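Local coordinates for antifreeze protein (Uncultured bacterium, PDB 6EIO) that binds ice, apparently through two faces of a beta-solenoid, and so probably restrains the growth of ice crystals, at residues Thr16-Ile28 and Asp104-Thr118. Sequence-based numbering, arbitrary orientation. Where two conformers were deposited one is given.
Sequences TVIPLQTTVQTPI and DMVTISGNIGGLTLT
I18 drives its CD1 methyl in among the apolar side chains of 104-118, meeting I108 CG2 at 3.8 Å and L117 CD2 at 4.1 Å. With CG1 lying opposite the carbonyl carbon (chi1 -58°), the longer branch is sent inward; isoleucine suits the place because this branch carries CD1 to I108 and L117 while CB, CG1 and CG2 lie near the carbonyl oxygen of T116. Next along, the ring of P19 meets V106 tip to tip, CG to CG2 at 3.6 Å. The same V106 methyl comes up obliquely beside the NE2 end of the Q21 amide, 3.4 Å from NE2, and Q21 OE1 accepts a hydrogen bond from L121 N, on strand 120-124.

Strands 106-107, 110-111 and 116-117 belong to a terminal coil of the beta-solenoid characteristic of this ice-binding family, and the extended, non-strand chain of 16-28 runs across its end, covering V106, I108, L115 and L117 there. A water joins the two segments, accepting from Q21 N and hydrogen-bonding to T118 OG1.

Further along 16-28, D104 holds the chain at T22 and T23, where a short carboxylate suits the spot because its two oxygens can serve three donors at once. OD2 accepts from T22 N at 2.8 Å, nearly along the C-O axis but through a markedly bent bond. On its syn lone pair it takes T23 N, almost straight at 172°. OD1 receives the T23 hydroxyl OG1 at 2.6 Å, 25° out of the carboxylate plane. Replacing D104 with an alanine would probably leave both amides and this hydroxyl without their shared acceptor, freeing the T22-T23 backbone to shift.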
# COMPACT_ATOMS: atom_id res chain seq x y z
N THR A 16 -22.51 -7.09 8.09
CA THR A 16 -21.10 -7.26 8.41
C THR A 16 -20.69 -6.38 9.58
O THR A 16 -20.61 -5.15 9.44
CB THR A 16 -20.21 -6.91 7.21
OG1 THR A 16 -20.61 -7.69 6.08
CG2 THR A 16 -18.74 -7.18 7.53
N VAL A 17 -20.41 -7.00 10.72
CA VAL A 17 -20.15 -6.28 11.96
C VAL A 17 -18.72 -6.55 12.41
O VAL A 17 -18.35 -7.70 12.67
CB VAL A 17 -21.17 -6.65 13.05
CG1 VAL A 17 -20.88 -5.87 14.29
CG2 VAL A 17 -22.61 -6.39 12.58
N ILE A 18 -17.94 -5.49 12.55
CA ILE A 18 -16.50 -5.56 12.85
C ILE A 18 -16.30 -5.40 14.36
O ILE A 18 -16.60 -4.32 14.89
CB ILE A 18 -15.74 -4.44 12.10
CG1 ILE A 18 -15.96 -4.54 10.58
CG2 ILE A 18 -14.26 -4.45 12.45
CD1 ILE A 18 -15.37 -5.77 9.95
N PRO A 19 -15.78 -6.41 15.08
CA PRO A 19 -15.55 -6.24 16.52
C PRO A 19 -14.31 -5.39 16.76
O PRO A 19 -13.54 -5.08 15.84
CB PRO A 19 -15.36 -7.67 17.04
CG PRO A 19 -14.74 -8.37 15.89
CD PRO A 19 -15.37 -7.76 14.64
N LEU A 20 -14.12 -4.99 18.01
CA LEU A 20 -13.00 -4.16 18.42
C LEU A 20 -11.92 -5.04 19.04
O LEU A 20 -12.14 -5.68 20.07
CB LEU A 20 -13.45 -3.07 19.38
CG LEU A 20 -12.38 -2.06 19.76
CD1 LEU A 20 -11.73 -1.41 18.53
CD2 LEU A 20 -13.02 -1.00 20.64
N GLN A 21 -10.75 -5.06 18.41
CA GLN A 21 -9.64 -5.89 18.85
C GLN A 21 -8.92 -5.26 20.03
O GLN A 21 -8.88 -4.05 20.21
CB GLN A 21 -8.66 -6.09 17.68
CG GLN A 21 -9.30 -6.86 16.54
CD GLN A 21 -8.37 -7.03 15.35
OE1 GLN A 21 -7.20 -7.37 15.52
NE2 GLN A 21 -8.91 -6.85 14.16
N THR A 22 -8.32 -6.14 20.85
CA THR A 22 -7.46 -5.68 21.93
C THR A 22 -5.98 -5.84 21.62
O THR A 22 -5.18 -5.03 22.10
CB THR A 22 -7.74 -6.42 23.24
OG1 THR A 22 -7.59 -7.83 23.03
CG2 THR A 22 -9.13 -6.09 23.76
N THR A 23 -5.58 -6.82 20.81
CA THR A 23 -4.16 -6.97 20.52
C THR A 23 -3.66 -5.74 19.77
O THR A 23 -4.27 -5.31 18.79
CB THR A 23 -3.93 -8.22 19.67
OG1 THR A 23 -4.39 -9.35 20.40
CG2 THR A 23 -2.46 -8.38 19.32
N VAL A 24 -2.55 -5.20 20.23
CA VAL A 24 -1.93 -4.03 19.63
C VAL A 24 -0.89 -4.52 18.62
O VAL A 24 0.10 -5.12 18.99
CB VAL A 24 -1.28 -3.16 20.72
CG1 VAL A 24 -0.52 -1.98 20.12
CG2 VAL A 24 -2.31 -2.67 21.71
N GLN A 25 -1.13 -4.26 17.33
CA GLN A 25 -0.13 -4.57 16.33
C GLN A 25 1.02 -3.58 16.41
O GLN A 25 0.80 -2.37 16.57
CB GLN A 25 -0.73 -4.48 14.92
CG GLN A 25 -1.69 -5.60 14.61
CD GLN A 25 -1.04 -6.95 14.75
OE1 GLN A 25 0.02 -7.20 14.20
NE2 GLN A 25 -1.67 -7.83 15.53
N THR A 26 2.24 -4.10 16.32
CA THR A 26 3.41 -3.25 16.18
C THR A 26 3.50 -2.76 14.74
O THR A 26 2.95 -3.37 13.81
CB THR A 26 4.68 -4.02 16.53
OG1 THR A 26 4.81 -5.12 15.62
CG2 THR A 26 4.66 -4.53 17.97
N PRO A 27 4.22 -1.66 14.50
CA PRO A 27 4.48 -1.26 13.12
C PRO A 27 5.22 -2.37 12.39
O PRO A 27 5.88 -3.22 12.99
CB PRO A 27 5.35 -0.01 13.27
CG PRO A 27 5.07 0.49 14.66
CD PRO A 27 4.84 -0.74 15.47
N ILE A 28 5.08 -2.36 11.07
CA ILE A 28 5.84 -3.25 10.20
C ILE A 28 7.06 -2.49 9.70
O ILE A 28 6.94 -1.52 8.93
CB ILE A 28 4.99 -3.76 9.03
CG1 ILE A 28 3.86 -4.61 9.59
CG2 ILE A 28 5.85 -4.56 8.03
CD1 ILE A 28 2.82 -4.96 8.58
N ASP A 104 -7.63 -12.59 18.51
CA ASP A 104 -8.74 -11.69 18.25
C ASP A 104 -8.70 -11.08 16.84
O ASP A 104 -9.43 -10.12 16.57
CB ASP A 104 -8.82 -10.60 19.33
CG ASP A 104 -7.53 -9.78 19.46
OD1 ASP A 104 -6.44 -10.29 19.14
OD2 ASP A 104 -7.59 -8.62 19.90
N MET A 105 -7.88 -11.61 15.94
CA MET A 105 -7.87 -11.07 14.59
C MET A 105 -9.23 -11.30 13.93
O MET A 105 -10.00 -12.19 14.29
CB MET A 105 -6.76 -11.70 13.77
CG MET A 105 -7.08 -13.07 13.28
SD MET A 105 -5.75 -13.67 12.25
CE MET A 105 -4.60 -14.27 13.36
N VAL A 106 -9.51 -10.47 12.93
CA VAL A 106 -10.81 -10.44 12.29
C VAL A 106 -10.70 -10.87 10.84
O VAL A 106 -9.87 -10.33 10.09
CB VAL A 106 -11.43 -9.05 12.45
CG1 VAL A 106 -12.69 -8.88 11.62
CG2 VAL A 106 -11.74 -8.80 13.92
N THR A 107 -11.57 -11.78 10.43
CA THR A 107 -11.67 -12.15 9.03
C THR A 107 -12.64 -11.21 8.30
O THR A 107 -13.74 -10.92 8.78
CB THR A 107 -12.10 -13.60 8.88
OG1 THR A 107 -13.35 -13.78 9.54
CG2 THR A 107 -11.06 -14.48 9.50
N ILE A 108 -12.19 -10.71 7.16
CA ILE A 108 -12.97 -9.87 6.25
C ILE A 108 -12.61 -10.35 4.86
O ILE A 108 -11.46 -10.71 4.63
CB ILE A 108 -12.64 -8.33 6.34
CG1 ILE A 108 -11.14 -8.05 6.10
CG2 ILE A 108 -13.13 -7.71 7.65
CD1 ILE A 108 -10.77 -6.56 6.05
N SER A 109 -13.51 -10.21 3.90
CA SER A 109 -13.16 -10.53 2.52
C SER A 109 -14.15 -9.83 1.60
O SER A 109 -15.18 -9.31 2.03
CB SER A 109 -13.13 -12.02 2.25
OG SER A 109 -14.44 -12.54 2.35
N GLY A 110 -13.82 -9.83 0.32
CA GLY A 110 -14.73 -9.28 -0.64
C GLY A 110 -14.85 -7.77 -0.53
O GLY A 110 -13.91 -7.07 -0.17
N ASN A 111 -16.01 -7.26 -0.89
CA ASN A 111 -16.23 -5.82 -0.85
C ASN A 111 -16.28 -5.33 0.59
O ASN A 111 -17.12 -5.78 1.38
CB ASN A 111 -17.54 -5.48 -1.56
CG ASN A 111 -17.87 -4.02 -1.46
OD1 ASN A 111 -17.01 -3.15 -1.60
ND2 ASN A 111 -19.14 -3.73 -1.25
N ILE A 112 -15.41 -4.37 0.91
CA ILE A 112 -15.39 -3.71 2.21
C ILE A 112 -15.80 -2.25 2.11
O ILE A 112 -15.67 -1.51 3.09
CB ILE A 112 -14.05 -3.89 2.94
CG1 ILE A 112 -12.89 -3.33 2.13
CG2 ILE A 112 -13.85 -5.36 3.28
CD1 ILE A 112 -11.60 -3.29 2.91
N GLY A 113 -16.31 -1.82 0.96
CA GLY A 113 -16.87 -0.48 0.89
C GLY A 113 -17.99 -0.31 1.90
O GLY A 113 -18.78 -1.21 2.14
N GLY A 114 -18.04 0.88 2.51
CA GLY A 114 -18.98 1.20 3.55
C GLY A 114 -18.55 0.80 4.94
O GLY A 114 -19.22 1.16 5.91
N LEU A 115 -17.45 0.07 5.09
CA LEU A 115 -17.05 -0.42 6.39
C LEU A 115 -16.06 0.52 7.05
O LEU A 115 -15.26 1.18 6.40
CB LEU A 115 -16.40 -1.79 6.30
CG LEU A 115 -17.31 -2.93 5.92
CD1 LEU A 115 -16.48 -4.20 5.92
CD2 LEU A 115 -18.50 -3.06 6.86
N THR A 116 -16.11 0.54 8.37
CA THR A 116 -15.09 1.11 9.22
C THR A 116 -14.27 -0.00 9.83
O THR A 116 -14.80 -0.95 10.41
CB THR A 116 -15.69 1.96 10.32
OG1 THR A 116 -16.10 3.18 9.74
CG2 THR A 116 -14.65 2.24 11.40
N LEU A 117 -12.97 0.11 9.69
CA LEU A 117 -12.01 -0.81 10.28
C LEU A 117 -11.31 -0.09 11.42
O LEU A 117 -10.67 0.95 11.22
CB LEU A 117 -11.01 -1.30 9.24
CG LEU A 117 -11.62 -2.00 8.03
CD1 LEU A 117 -10.52 -2.49 7.10
CD2 LEU A 117 -12.53 -3.14 8.46
N THR A 118 -11.42 -0.64 12.62
CA THR A 118 -10.71 -0.18 13.80
C THR A 118 -9.36 -0.89 13.90
O THR A 118 -9.04 -1.78 13.10
CB THR A 118 -11.62 -0.40 15.02
OG1 THR A 118 -12.16 -1.73 14.99
CG2 THR A 118 -12.80 0.58 15.00
O HOH W 1 -10.41 -3.53 15.95
O HOH W 2 -5.73 -9.10 16.56